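Local coordinates for protein pectinesterase A (Erwinia chrysanthemi, PDB 2NTP) that hydrolyses the methyl esters of pectin, releasing methanol and leaving polygalacturonate, probably the first step in the maceration of plant tissue by this bacterium, at residues T155-G160 against F176-G181; I91-K96 against V131-T136; T208-N213 against G263-L268. One frame throughout, in Å; residues are numbered along the deposited sequence.

Contact 1: residues T155-G160 against F176-G181; sequences TLYVSG and FIFGDG. With ADA (alpha-D-galactopyranuronic acid), chain C.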
ATOM      1  N   THR A 155       2.870  -3.937   2.287  1.00  4.90           N
ATOM      2  CA  THR A 155       3.622  -2.788   1.754  1.00  4.76           C
ATOM      3  C   THR A 155       2.880  -1.443   1.844  1.00  5.09           C
ATOM      4  O   THR A 155       3.439  -0.461   2.330  1.00  5.11           O
ATOM      5  CB  THR A 155       4.041  -3.049   0.297  1.00  4.52           C
ATOM      6  OG1 THR A 155       4.773  -4.282   0.244  1.00  4.35           O
ATOM      7  CG2 THR A 155       4.913  -1.895  -0.244  1.00  5.23           C
ATOM      8  N   LEU A 156       1.635  -1.419   1.371  1.00  5.05           N
ATOM      9  CA  LEU A 156       0.833  -0.193   1.308  1.00  5.06           C
ATOM     10  C   LEU A 156      -0.453  -0.312   2.121  1.00  5.30           C
ATOM     11  O   LEU A 156      -1.317  -1.138   1.813  1.00  5.27           O
ATOM     12  CB  LEU A 156       0.502   0.163  -0.142  1.00  5.57           C
ATOM     13  CG  LEU A 156      -0.424   1.374  -0.329  1.00  4.49           C
ATOM     14  CD1 LEU A 156       0.164   2.648   0.305  1.00  5.16           C
ATOM     15  CD2 LEU A 156      -0.723   1.592  -1.817  1.00  4.85           C
ATOM     16  N   TYR A 157      -0.564   0.543   3.136  1.00  5.82           N
ATOM     17  CA  TYR A 157      -1.695   0.563   4.060  1.00  6.48           C
ATOM     18  C   TYR A 157      -2.482   1.832   3.746  1.00  6.92           C
ATOM     19  O   TYR A 157      -2.039   2.929   4.067  1.00  6.97           O
ATOM     20  CB  TYR A 157      -1.165   0.607   5.503  1.00  7.02           C
ATOM     21  CG  TYR A 157      -2.159   0.330   6.629  1.00  7.23           C
ATOM     22  CD1 TYR A 157      -3.536   0.250   6.400  1.00  7.96           C
ATOM     23  CD2 TYR A 157      -1.705   0.162   7.941  1.00  8.39           C
ATOM     24  CE1 TYR A 157      -4.435   0.005   7.452  1.00  8.19           C
ATOM     25  CE2 TYR A 157      -2.590  -0.078   8.993  1.00  9.17           C
ATOM     26  CZ  TYR A 157      -3.945  -0.162   8.743  1.00  9.15           C
ATOM     27  OH  TYR A 157      -4.811  -0.400   9.790  1.00 10.40           O
ATOM     28  N   VAL A 158      -3.627   1.683   3.085  1.00  7.35           N
ATOM     29  CA  VAL A 158      -4.463   2.827   2.731  1.00  8.02           C
ATOM     30  C   VAL A 158      -5.751   2.848   3.560  1.00  8.74           C
ATOM     31  O   VAL A 158      -6.645   2.031   3.352  1.00  8.78           O
ATOM     32  CB  VAL A 158      -4.770   2.885   1.202  1.00  7.85           C
ATOM     33  CG1 VAL A 158      -3.580   3.471   0.436  1.00  8.07           C
ATOM     34  CG2 VAL A 158      -5.128   1.505   0.654  1.00  7.85           C
ATOM     35  N   SER A 159      -5.817   3.781   4.509  1.00  9.87           N
ATOM     36  CA  SER A 159      -6.989   3.939   5.371  1.00 11.03           C
ATOM     37  C   SER A 159      -7.634   5.315   5.167  1.00 11.82           C
ATOM     38  O   SER A 159      -7.099   6.149   4.450  1.00 12.76           O
ATOM     39  CB  SER A 159      -6.579   3.744   6.836  1.00 11.16           C
ATOM     40  OG  SER A 159      -7.705   3.676   7.694  1.00 11.42           O
ATOM     41  N   GLY A 160      -8.793   5.526   5.780  1.00 12.33           N
ATOM     42  CA  GLY A 160      -9.460   6.829   5.770  1.00 12.50           C
ATOM     43  C   GLY A 160     -10.008   7.292   4.434  1.00 12.03           C
ATOM     44  O   GLY A 160     -10.915   6.678   3.878  1.00 13.09           O
ATOM     45  N   PHE A 176      -0.417  -6.778   0.004  1.00  4.99           N
ATOM     46  CA  PHE A 176       0.511  -5.650  -0.135  1.00  5.23           C
ATOM     47  C   PHE A 176      -0.137  -4.303  -0.468  1.00  4.85           C
ATOM     48  O   PHE A 176       0.527  -3.266  -0.422  1.00  5.12           O
ATOM     49  CB  PHE A 176       1.794  -5.980  -0.931  1.00  5.37           C
ATOM     50  CG  PHE A 176       1.606  -6.215  -2.417  1.00  6.10           C
ATOM     51  CD1 PHE A 176       1.592  -5.146  -3.316  1.00  6.62           C
ATOM     52  CD2 PHE A 176       1.541  -7.516  -2.925  1.00  6.42           C
ATOM     53  CE1 PHE A 176       1.471  -5.362  -4.700  1.00  5.89           C
ATOM     54  CE2 PHE A 176       1.430  -7.748  -4.309  1.00  5.83           C
ATOM     55  CZ  PHE A 176       1.388  -6.669  -5.195  1.00  6.18           C
ATOM     56  N   ILE A 177      -1.429  -4.331  -0.780  1.00  4.41           N
ATOM     57  CA  ILE A 177      -2.264  -3.132  -0.762  1.00  4.35           C
ATOM     58  C   ILE A 177      -3.455  -3.503   0.094  1.00  4.62           C
ATOM     59  O   ILE A 177      -4.222  -4.386  -0.272  1.00  4.30           O
ATOM     60  CB  ILE A 177      -2.762  -2.711  -2.164  1.00  4.43           C
ATOM     61  CG1 ILE A 177      -1.581  -2.457  -3.110  1.00  4.47           C
ATOM     62  CG2 ILE A 177      -3.651  -1.463  -2.054  1.00  4.23           C
ATOM     63  CD1 ILE A 177      -1.978  -2.353  -4.591  1.00  4.81           C
ATOM     64  N   PHE A 178      -3.603  -2.850   1.240  1.00  4.67           N
ATOM     65  CA  PHE A 178      -4.670  -3.233   2.174  1.00  5.18           C
ATOM     66  C   PHE A 178      -5.227  -2.031   2.921  1.00  5.37           C
ATOM     67  O   PHE A 178      -4.566  -0.993   3.033  1.00  5.44           O
ATOM     68  CB  PHE A 178      -4.179  -4.316   3.157  1.00  5.59           C
ATOM     69  CG  PHE A 178      -3.224  -3.810   4.213  1.00  5.64           C
ATOM     70  CD1 PHE A 178      -1.932  -3.414   3.872  1.00  5.65           C
ATOM     71  CD2 PHE A 178      -3.614  -3.746   5.552  1.00  6.07           C
ATOM     72  CE1 PHE A 178      -1.051  -2.939   4.840  1.00  6.15           C
ATOM     73  CE2 PHE A 178      -2.731  -3.290   6.536  1.00  5.76           C
ATOM     74  CZ  PHE A 178      -1.448  -2.890   6.179  1.00  6.45           C
ATOM     75  N   GLY A 179      -6.447  -2.178   3.432  1.00  5.40           N
ATOM     76  CA  GLY A 179      -7.063  -1.114   4.220  1.00  6.06           C
ATOM     77  C   GLY A 179      -8.425  -0.699   3.701  1.00  6.27           C
ATOM     78  O   GLY A 179      -8.953  -1.286   2.756  1.00  6.24           O
ATOM     79  N   ASP A 180      -8.984   0.326   4.340  1.00  6.95           N
ATOM     80  CA  ASP A 180     -10.377   0.721   4.154  1.00  7.74           C
ATOM     81  C   ASP A 180     -10.518   2.020   3.367  1.00  7.72           C
ATOM     82  O   ASP A 180     -11.623   2.533   3.206  1.00  8.03           O
ATOM     83  CB  ASP A 180     -11.026   0.902   5.524  1.00  8.48           C
ATOM     84  CG  ASP A 180     -10.303   1.942   6.359  1.00 10.13           C
ATOM     85  OD1 ASP A 180      -9.180   1.659   6.832  1.00 15.06           O
ATOM     86  OD2 ASP A 180     -10.845   3.048   6.532  1.00 14.65           O
ATOM     87  N   GLY A 181      -9.401   2.553   2.883  1.00  7.56           N
ATOM     88  CA  GLY A 181      -9.418   3.819   2.148  1.00  7.53           C
ATOM     89  C   GLY A 181     -10.026   3.705   0.762  1.00  7.45           C
ATOM     90  O   GLY A 181     -10.282   2.599   0.258  1.00  7.35           O
TER
HETATM   91  C1  ADA C   5      -4.896  -5.195  13.651  1.00 16.32           C
HETATM   92  C2  ADA C   5      -6.057  -4.210  13.509  1.00 16.69           C
HETATM   93  C3  ADA C   5      -5.650  -3.006  12.657  1.00 17.80           C
HETATM   94  C4  ADA C   5      -4.354  -2.376  13.176  1.00 18.88           C
HETATM   95  C5  ADA C   5      -3.271  -3.449  13.285  1.00 18.26           C
HETATM   96  C6  ADA C   5      -1.985  -2.896  13.839  1.00 18.91           C
HETATM   97  O2  ADA C   5      -7.155  -4.894  12.902  1.00 16.06           O
HETATM   98  O3  ADA C   5      -6.715  -2.041  12.607  1.00 18.22           O
HETATM   99  O4  ADA C   5      -4.552  -1.805  14.478  1.00 21.91           O
HETATM  100  O5  ADA C   5      -3.729  -4.516  14.129  1.00 17.16           O
HETATM  101  O6B ADA C   5      -1.554  -1.806  13.405  1.00 17.60           O
HETATM  102  O6A ADA C   5      -1.393  -3.557  14.715  1.00 20.30           O
HETATM  103  O   HOH W   1     -12.202   4.788   5.304  1.00 20.32           O
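The rings of Y157 and F178 form an offset stack, and this is the tight part of the contact. Their centroids are 4.3 Å apart and the planes differ by 22°. F178 CE2 sits over the centre of the Y157 ring, while Y157 CD1 lies over the rim of the F178 ring. F178 gets there by placing CG between its backbone N and carbonyl carbon (chi1 73°), which brings CD1 to 3.1 Å from L156 O and CE1 near Y157 CB. Below the rings the backbones pair in parallel. F178 N bonds to L156 O, and V158 N bonds to F178 O at 2.8 Å. The two segments lie on successive coils of the right-handed parallel beta-helix of the pectinesterase family, with L156 and I177 turned to its inside. Y157 belongs to the glycan pocket, and F178 packs on the active-site acid D154 and on W245. The far end is looser and wetter. There D180 turns back on S159, whose OG donates to the syn lone pair of D180 OD1 at 2.6 Å. D180 OD2 takes a weak bond from G160 N, 3.3 Å long. A water lies within hydrogen-bonding distance of D180 OD2 and G160 O.

Contact 2: residues I91-K96 against V131-T136; sequences ITISAK and VALYVT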
ATOM      1  N   ILE A  91       6.828   5.633   6.119  1.00  6.72           N
ATOM      2  CA  ILE A  91       6.194   6.946   6.005  1.00  7.06           C
ATOM      3  C   ILE A  91       4.723   6.843   6.391  1.00  7.18           C
ATOM      4  O   ILE A  91       4.004   5.967   5.907  1.00  7.16           O
ATOM      5  CB  ILE A  91       6.358   7.548   4.584  1.00  7.14           C
ATOM      6  CG1 ILE A  91       7.839   7.834   4.301  1.00  6.89           C
ATOM      7  CG2 ILE A  91       5.512   8.829   4.424  1.00  7.33           C
ATOM      8  CD1 ILE A  91       8.113   8.492   2.950  1.00  7.53           C
ATOM      9  N   THR A  92       4.301   7.735   7.281  1.00  7.26           N
ATOM     10  CA  THR A  92       2.916   7.805   7.735  1.00  7.53           C
ATOM     11  C   THR A  92       2.338   9.159   7.321  1.00  7.76           C
ATOM     12  O   THR A  92       2.891  10.197   7.678  1.00  7.68           O
ATOM     13  CB  THR A  92       2.835   7.628   9.268  1.00  7.66           C
ATOM     14  OG1 THR A  92       3.361   6.340   9.634  1.00  7.76           O
ATOM     15  CG2 THR A  92       1.403   7.744   9.750  1.00  7.64           C
ATOM     16  N   ILE A  93       1.243   9.140   6.560  1.00  7.91           N
ATOM     17  CA  ILE A  93       0.586  10.383   6.134  1.00  8.19           C
ATOM     18  C   ILE A  93      -0.660  10.612   6.975  1.00  8.79           C
ATOM     19  O   ILE A  93      -1.650   9.881   6.844  1.00  8.57           O
ATOM     20  CB  ILE A  93       0.202  10.378   4.620  1.00  8.28           C
ATOM     21  CG1 ILE A  93       1.395  10.002   3.730  1.00  8.09           C
ATOM     22  CG2 ILE A  93      -0.409  11.731   4.217  1.00  7.55           C
ATOM     23  CD1 ILE A  93       2.593  10.944   3.818  1.00  7.95           C
ATOM     24  N   SER A  94      -0.590  11.615   7.849  1.00  9.82           N
ATOM     25  CA  SER A  94      -1.683  11.967   8.757  1.00 10.93           C
ATOM     26  C   SER A  94      -2.056  13.435   8.567  1.00 11.25           C
ATOM     27  O   SER A  94      -2.286  14.169   9.536  1.00 11.71           O
ATOM     28  CB  SER A  94      -1.277  11.717  10.210  1.00 10.96           C
ATOM     29  OG  SER A  94      -1.079  10.333  10.444  1.00 13.71           O
ATOM     30  N   ALA A  95      -2.082  13.852   7.306  1.00 11.36           N
ATOM     31  CA  ALA A  95      -2.432  15.217   6.936  1.00 11.25           C
ATOM     32  C   ALA A  95      -3.132  15.193   5.585  1.00 11.40           C
ATOM     33  O   ALA A  95      -3.111  14.182   4.877  1.00 11.82           O
ATOM     34  CB  ALA A  95      -1.193  16.083   6.874  1.00 11.67           C
ATOM     35  N   LYS A  96      -3.755  16.314   5.235  1.00 10.83           N
ATOM     36  CA  LYS A  96      -4.492  16.432   3.987  1.00 10.80           C
ATOM     37  C   LYS A  96      -3.639  17.066   2.901  1.00  9.92           C
ATOM     38  O   LYS A  96      -2.694  17.794   3.192  1.00  9.97           O
ATOM     39  CB  LYS A  96      -5.756  17.266   4.201  1.00 11.13           C
ATOM     40  CG  LYS A  96      -6.765  16.595   5.103  1.00 12.94           C
ATOM     41  CD  LYS A  96      -7.951  17.487   5.370  1.00 17.13           C
ATOM     42  CE  LYS A  96      -8.942  16.785   6.283  1.00 18.76           C
ATOM     43  NZ  LYS A  96      -8.290  16.325   7.541  1.00 21.39           N
ATOM     44  N   VAL A 131       5.213  -2.190   6.814  1.00  5.07           N
ATOM     45  CA  VAL A 131       4.586  -1.204   5.937  1.00  5.06           C
ATOM     46  C   VAL A 131       5.595  -0.191   5.387  1.00  5.01           C
ATOM     47  O   VAL A 131       6.411   0.340   6.134  1.00  5.24           O
ATOM     48  CB  VAL A 131       3.450  -0.473   6.690  1.00  5.16           C
ATOM     49  CG1 VAL A 131       2.784   0.572   5.794  1.00  5.49           C
ATOM     50  CG2 VAL A 131       2.411  -1.466   7.209  1.00  5.05           C
ATOM     51  N   ALA A 132       5.528   0.075   4.081  1.00  4.79           N
ATOM     52  CA  ALA A 132       6.339   1.131   3.472  1.00  4.86           C
ATOM     53  C   ALA A 132       5.644   2.485   3.612  1.00  5.25           C
ATOM     54  O   ALA A 132       6.247   3.460   4.064  1.00  5.23           O
ATOM     55  CB  ALA A 132       6.628   0.820   1.991  1.00  4.93           C
ATOM     56  N   LEU A 133       4.365   2.521   3.245  1.00  5.28           N
ATOM     57  CA  LEU A 133       3.568   3.742   3.262  1.00  5.63           C
ATOM     58  C   LEU A 133       2.209   3.494   3.894  1.00  5.96           C
ATOM     59  O   LEU A 133       1.509   2.542   3.531  1.00  5.58           O
ATOM     60  CB  LEU A 133       3.395   4.260   1.831  1.00  5.42           C
ATOM     61  CG  LEU A 133       2.493   5.469   1.580  1.00  5.43           C
ATOM     62  CD1 LEU A 133       3.048   6.719   2.266  1.00  7.15           C
ATOM     63  CD2 LEU A 133       2.365   5.676   0.065  1.00  5.86           C
ATOM     64  N   TYR A 134       1.838   4.367   4.826  1.00  6.41           N
ATOM     65  CA  TYR A 134       0.573   4.274   5.540  1.00  7.20           C
ATOM     66  C   TYR A 134      -0.130   5.611   5.392  1.00  7.66           C
ATOM     67  O   TYR A 134       0.402   6.638   5.799  1.00  7.35           O
ATOM     68  CB  TYR A 134       0.839   3.953   7.016  1.00  7.71           C
ATOM     69  CG  TYR A 134      -0.356   3.912   7.960  1.00  8.24           C
ATOM     70  CD1 TYR A 134      -1.640   3.590   7.514  1.00  8.40           C
ATOM     71  CD2 TYR A 134      -0.180   4.152   9.328  1.00  9.17           C
ATOM     72  CE1 TYR A 134      -2.718   3.536   8.403  1.00  9.33           C
ATOM     73  CE2 TYR A 134      -1.242   4.094  10.211  1.00  9.33           C
ATOM     74  CZ  TYR A 134      -2.502   3.790   9.748  1.00  9.23           C
ATOM     75  OH  TYR A 134      -3.551   3.741  10.645  1.00 10.94           O
ATOM     76  N   VAL A 135      -1.299   5.594   4.760  1.00  8.40           N
ATOM     77  CA  VAL A 135      -2.160   6.773   4.715  1.00  9.47           C
ATOM     78  C   VAL A 135      -3.236   6.538   5.763  1.00 10.14           C
ATOM     79  O   VAL A 135      -3.990   5.568   5.669  1.00 10.23           O
ATOM     80  CB  VAL A 135      -2.785   6.983   3.308  1.00  9.24           C
ATOM     81  CG1 VAL A 135      -3.621   8.269   3.279  1.00 10.21           C
ATOM     82  CG2 VAL A 135      -1.704   7.041   2.238  1.00  9.32           C
ATOM     83  N   THR A 136      -3.293   7.406   6.774  1.00 11.25           N
ATOM     84  CA  THR A 136      -4.155   7.174   7.942  1.00 12.83           C
ATOM     85  C   THR A 136      -5.560   7.746   7.754  1.00 14.01           C
ATOM     86  O   THR A 136      -5.864   8.331   6.720  1.00 14.41           O
ATOM     87  CB  THR A 136      -3.552   7.768   9.239  1.00 12.64           C
ATOM     88  OG1 THR A 136      -3.694   9.197   9.234  1.00 12.77           O
ATOM     89  CG2 THR A 136      -2.085   7.397   9.374  1.00 12.10           C
TER
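T92 and Y134 lie side by side on one face of a parallel strand pair and point the same way. T92 CG2 is 3.9 Å from Y134 CD2 and meets the tyrosine ring obliquely. The methyl is there because it stands anti to the backbone N of T92, with OG1 beside that N and anti to the carbonyl carbon (chi1 -61°). T136 comes in across T92 at about a right angle, and the two CG2 methyls touch at 3.5 Å. The same T136 methyl lies above one face of the Y134 ring, toward its rim. S94 OG and T136 OG1 are 3.1 Å apart and hydrogen-bonded; either hydroxyl could be the donor. T136 OG1 also accepts a bond from S138 N, just beyond the segment. The opposite face carries I91, I93 and L133. L133 CD1 reaches across to both isoleucines, 3.9 Å from I91 CG2 and 4.0 Å from I93 CG1. Between the faces, I93 N bonds to Y134 O at 2.7 Å and 173°, and T136 N bonds to I93 O just as straight. The pair belongs to one sheet of the right-handed parallel beta-helix. Strand 48-50 flanks 91-93 and strand 156-158 flanks 133-135. Y134 stacks on Y157 of that last strand, and its side chain also touches A86 of helix 84-87.

Contact 3: residues T208-N213 against G263-L268; sequences TAPSTN and GQTVFL
T208 and T265 reach toward each other tip to tip, inside the right-handed parallel beta-helix. Their strands lie in different sheets of the coil, so side chains make most of the contact. The side chain of T265 can be followed outward. Its CB is 3.6 Å from T208 OG1. From CB, the CG2 methyl packs beside T208, 3.9 Å from the CG2 of that residue. The hydroxyl takes the other branch, anti to the carbonyl carbon of T265 (chi1 -61°). OG1 there donates a hydrogen bond to T208 OG1 at 2.9 Å. T208 OG1 is also hydrogen-bonded to L241 O, so this buried hydroxyl has two polar partners. T265 OG1 touches the ring of P210 as well, with CG only 3.2 Å away. P210 CB rests against Q264 O, and strand 220-223 adds L220 to the packing round T208 and P210. Beyond the proline, G263 lies against T212, with G263 CA 3.6 Å from T212 OG1. The same CA makes a CA-H...O contact with P210 O at 3.5 Å. A water accepts from G263 N and lies within hydrogen-bonding distance of P210 O. T212 OG1 accepts a nearly straight bond from Q264 N, 3.0 Å long at 168°.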
ATOM      1  N   THR A 208      -4.277  -7.629  -2.845  1.00  5.69           N
ATOM      2  CA  THR A 208      -5.082  -6.715  -2.047  1.00  5.44           C
ATOM      3  C   THR A 208      -5.773  -7.401  -0.883  1.00  5.43           C
ATOM      4  O   THR A 208      -6.078  -8.590  -0.939  1.00  5.31           O
ATOM      5  CB  THR A 208      -6.146  -5.977  -2.896  1.00  5.46           C
ATOM      6  OG1 THR A 208      -7.146  -6.902  -3.350  1.00  5.21           O
ATOM      7  CG2 THR A 208      -5.500  -5.287  -4.102  1.00  6.20           C
ATOM      8  N   ALA A 209      -6.012  -6.627   0.168  1.00  5.40           N
ATOM      9  CA  ALA A 209      -6.830  -7.074   1.292  1.00  5.35           C
ATOM     10  C   ALA A 209      -7.661  -5.882   1.755  1.00  5.67           C
ATOM     11  O   ALA A 209      -7.326  -5.229   2.749  1.00  5.41           O
ATOM     12  CB  ALA A 209      -5.964  -7.626   2.422  1.00  5.26           C
ATOM     13  N   PRO A 210      -8.738  -5.572   1.008  1.00  5.94           N
ATOM     14  CA  PRO A 210      -9.565  -4.413   1.343  1.00  6.13           C
ATOM     15  C   PRO A 210     -10.428  -4.664   2.574  1.00  6.48           C
ATOM     16  O   PRO A 210     -10.915  -5.786   2.778  1.00  6.40           O
ATOM     17  CB  PRO A 210     -10.438  -4.244   0.099  1.00  6.36           C
ATOM     18  CG  PRO A 210     -10.586  -5.634  -0.431  1.00  6.14           C
ATOM     19  CD  PRO A 210      -9.252  -6.289  -0.178  1.00  6.19           C
ATOM     20  N   SER A 211     -10.586  -3.624   3.389  1.00  6.58           N
ATOM     21  CA  SER A 211     -11.441  -3.663   4.578  1.00  6.84           C
ATOM     22  C   SER A 211     -12.537  -2.604   4.480  1.00  7.19           C
ATOM     23  O   SER A 211     -13.097  -2.170   5.495  1.00  7.62           O
ATOM     24  CB  SER A 211     -10.600  -3.432   5.825  1.00  7.01           C
ATOM     25  OG  SER A 211      -9.834  -2.246   5.690  1.00  6.89           O
ATOM     26  N   THR A 212     -12.841  -2.216   3.245  1.00  7.56           N
ATOM     27  CA  THR A 212     -13.784  -1.148   2.932  1.00  7.55           C
ATOM     28  C   THR A 212     -15.108  -1.377   3.662  1.00  8.06           C
ATOM     29  O   THR A 212     -15.695  -2.448   3.538  1.00  7.71           O
ATOM     30  CB  THR A 212     -14.090  -1.118   1.412  1.00  7.67           C
ATOM     31  OG1 THR A 212     -12.934  -1.524   0.663  1.00  6.84           O
ATOM     32  CG2 THR A 212     -14.539   0.275   0.968  1.00  8.22           C
ATOM     33  N   ASN A 213     -15.565  -0.382   4.421  1.00  8.81           N
ATOM     34  CA  ASN A 213     -16.884  -0.474   5.054  1.00  9.92           C
ATOM     35  C   ASN A 213     -17.971  -0.636   3.992  1.00 10.25           C
ATOM     36  O   ASN A 213     -17.903  -0.020   2.930  1.00  9.99           O
ATOM     37  CB  ASN A 213     -17.171   0.755   5.915  1.00 10.36           C
ATOM     38  CG  ASN A 213     -18.525   0.679   6.607  1.00 11.01           C
ATOM     39  OD1 ASN A 213     -19.503   1.266   6.138  1.00 12.71           O
ATOM     40  ND2 ASN A 213     -18.595  -0.060   7.711  1.00 12.70           N
ATOM     41  N   GLY A 263     -14.872  -5.677   1.983  1.00  7.90           N
ATOM     42  CA  GLY A 263     -13.942  -4.939   1.134  1.00  7.18           C
ATOM     43  C   GLY A 263     -14.267  -4.938  -0.341  1.00  7.16           C
ATOM     44  O   GLY A 263     -14.898  -5.867  -0.848  1.00  7.01           O
ATOM     45  N   GLN A 264     -13.836  -3.876  -1.017  1.00  6.75           N
ATOM     46  CA  GLN A 264     -13.967  -3.764  -2.462  1.00  6.66           C
ATOM     47  C   GLN A 264     -12.598  -3.689  -3.122  1.00  6.33           C
ATOM     48  O   GLN A 264     -11.766  -2.870  -2.735  1.00  6.52           O
ATOM     49  CB  GLN A 264     -14.794  -2.530  -2.850  1.00  6.76           C
ATOM     50  CG  GLN A 264     -14.923  -2.326  -4.365  1.00  7.34           C
ATOM     51  CD  GLN A 264     -15.459  -0.955  -4.725  1.00  7.38           C
ATOM     52  OE1 GLN A 264     -14.703   0.011  -4.852  1.00  7.38           O
ATOM     53  NE2 GLN A 264     -16.778  -0.865  -4.897  1.00  9.68           N
ATOM     54  N   THR A 265     -12.377  -4.556  -4.107  1.00  6.07           N
ATOM     55  CA  THR A 265     -11.263  -4.411  -5.038  1.00  6.20           C
ATOM     56  C   THR A 265     -11.824  -4.590  -6.435  1.00  6.44           C
ATOM     57  O   THR A 265     -12.448  -5.617  -6.733  1.00  6.44           O
ATOM     58  CB  THR A 265     -10.147  -5.453  -4.812  1.00  6.37           C
ATOM     59  OG1 THR A 265      -9.604  -5.297  -3.499  1.00  5.78           O
ATOM     60  CG2 THR A 265      -9.030  -5.263  -5.828  1.00  6.49           C
ATOM     61  N   VAL A 266     -11.616  -3.579  -7.278  1.00  6.27           N
ATOM     62  CA  VAL A 266     -12.053  -3.636  -8.671  1.00  6.75           C
ATOM     63  C   VAL A 266     -10.864  -3.390  -9.595  1.00  7.05           C
ATOM     64  O   VAL A 266     -10.133  -2.404  -9.427  1.00  7.33           O
ATOM     65  CB  VAL A 266     -13.183  -2.621  -8.964  1.00  6.79           C
ATOM     66  CG1 VAL A 266     -13.640  -2.742 -10.412  1.00  6.97           C
ATOM     67  CG2 VAL A 266     -14.363  -2.844  -8.019  1.00  6.57           C
ATOM     68  N   PHE A 267     -10.668  -4.307 -10.543  1.00  7.12           N
ATOM     69  CA  PHE A 267      -9.649  -4.173 -11.584  1.00  7.28           C
ATOM     70  C   PHE A 267     -10.333  -3.819 -12.893  1.00  7.42           C
ATOM     71  O   PHE A 267     -11.251  -4.520 -13.320  1.00  7.58           O
ATOM     72  CB  PHE A 267      -8.873  -5.479 -11.774  1.00  7.63           C
ATOM     73  CG  PHE A 267      -7.959  -5.820 -10.634  1.00  7.61           C
ATOM     74  CD1 PHE A 267      -8.414  -6.588  -9.564  1.00  8.36           C
ATOM     75  CD2 PHE A 267      -6.631  -5.387 -10.631  1.00  8.38           C
ATOM     76  CE1 PHE A 267      -7.568  -6.908  -8.506  1.00  7.64           C
ATOM     77  CE2 PHE A 267      -5.779  -5.703  -9.575  1.00  8.70           C
ATOM     78  CZ  PHE A 267      -6.250  -6.467  -8.511  1.00  8.18           C
ATOM     79  N   LEU A 268      -9.875  -2.745 -13.532  1.00  7.53           N
ATOM     80  CA  LEU A 268     -10.373  -2.378 -14.859  1.00  7.76           C
ATOM     81  C   LEU A 268      -9.237  -2.216 -15.859  1.00  7.84           C
ATOM     82  O   LEU A 268      -8.243  -1.550 -15.567  1.00  7.96           O
ATOM     83  CB  LEU A 268     -11.214  -1.100 -14.812  1.00  7.83           C
ATOM     84  CG  LEU A 268     -12.403  -1.065 -13.848  1.00  7.83           C
ATOM     85  CD1 LEU A 268     -12.017  -0.285 -12.597  1.00  8.04           C
ATOM     86  CD2 LEU A 268     -13.612  -0.437 -14.519  1.00  9.37           C
TER
HETATM   87  O   HOH W   2     -13.285  -7.337   3.650  1.00  8.12           O

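Overall arrangement
Along the chain the contacts come in the order 2, 1, 3. Contacts 2 and 1 have centres 9 Å apart and share a sheet, in which strand 133-135 lies next to 156-158. S159 N meets V135 O at 2.8 Å in a probable hydrogen bond. Contacts 1 and 3 have centres 10 Å apart. They join through strands 178-179 and 205-210, with I177 O 2.9 Å from A209 N. Contacts 2 and 3 do not touch. Y157 lines the glycan pocket, and the F178 side chain is about 3 Å from that of the proton donor D154. The Y134 side chain is about 4 Å from the methylated sugar, that of S211 about 10 Å.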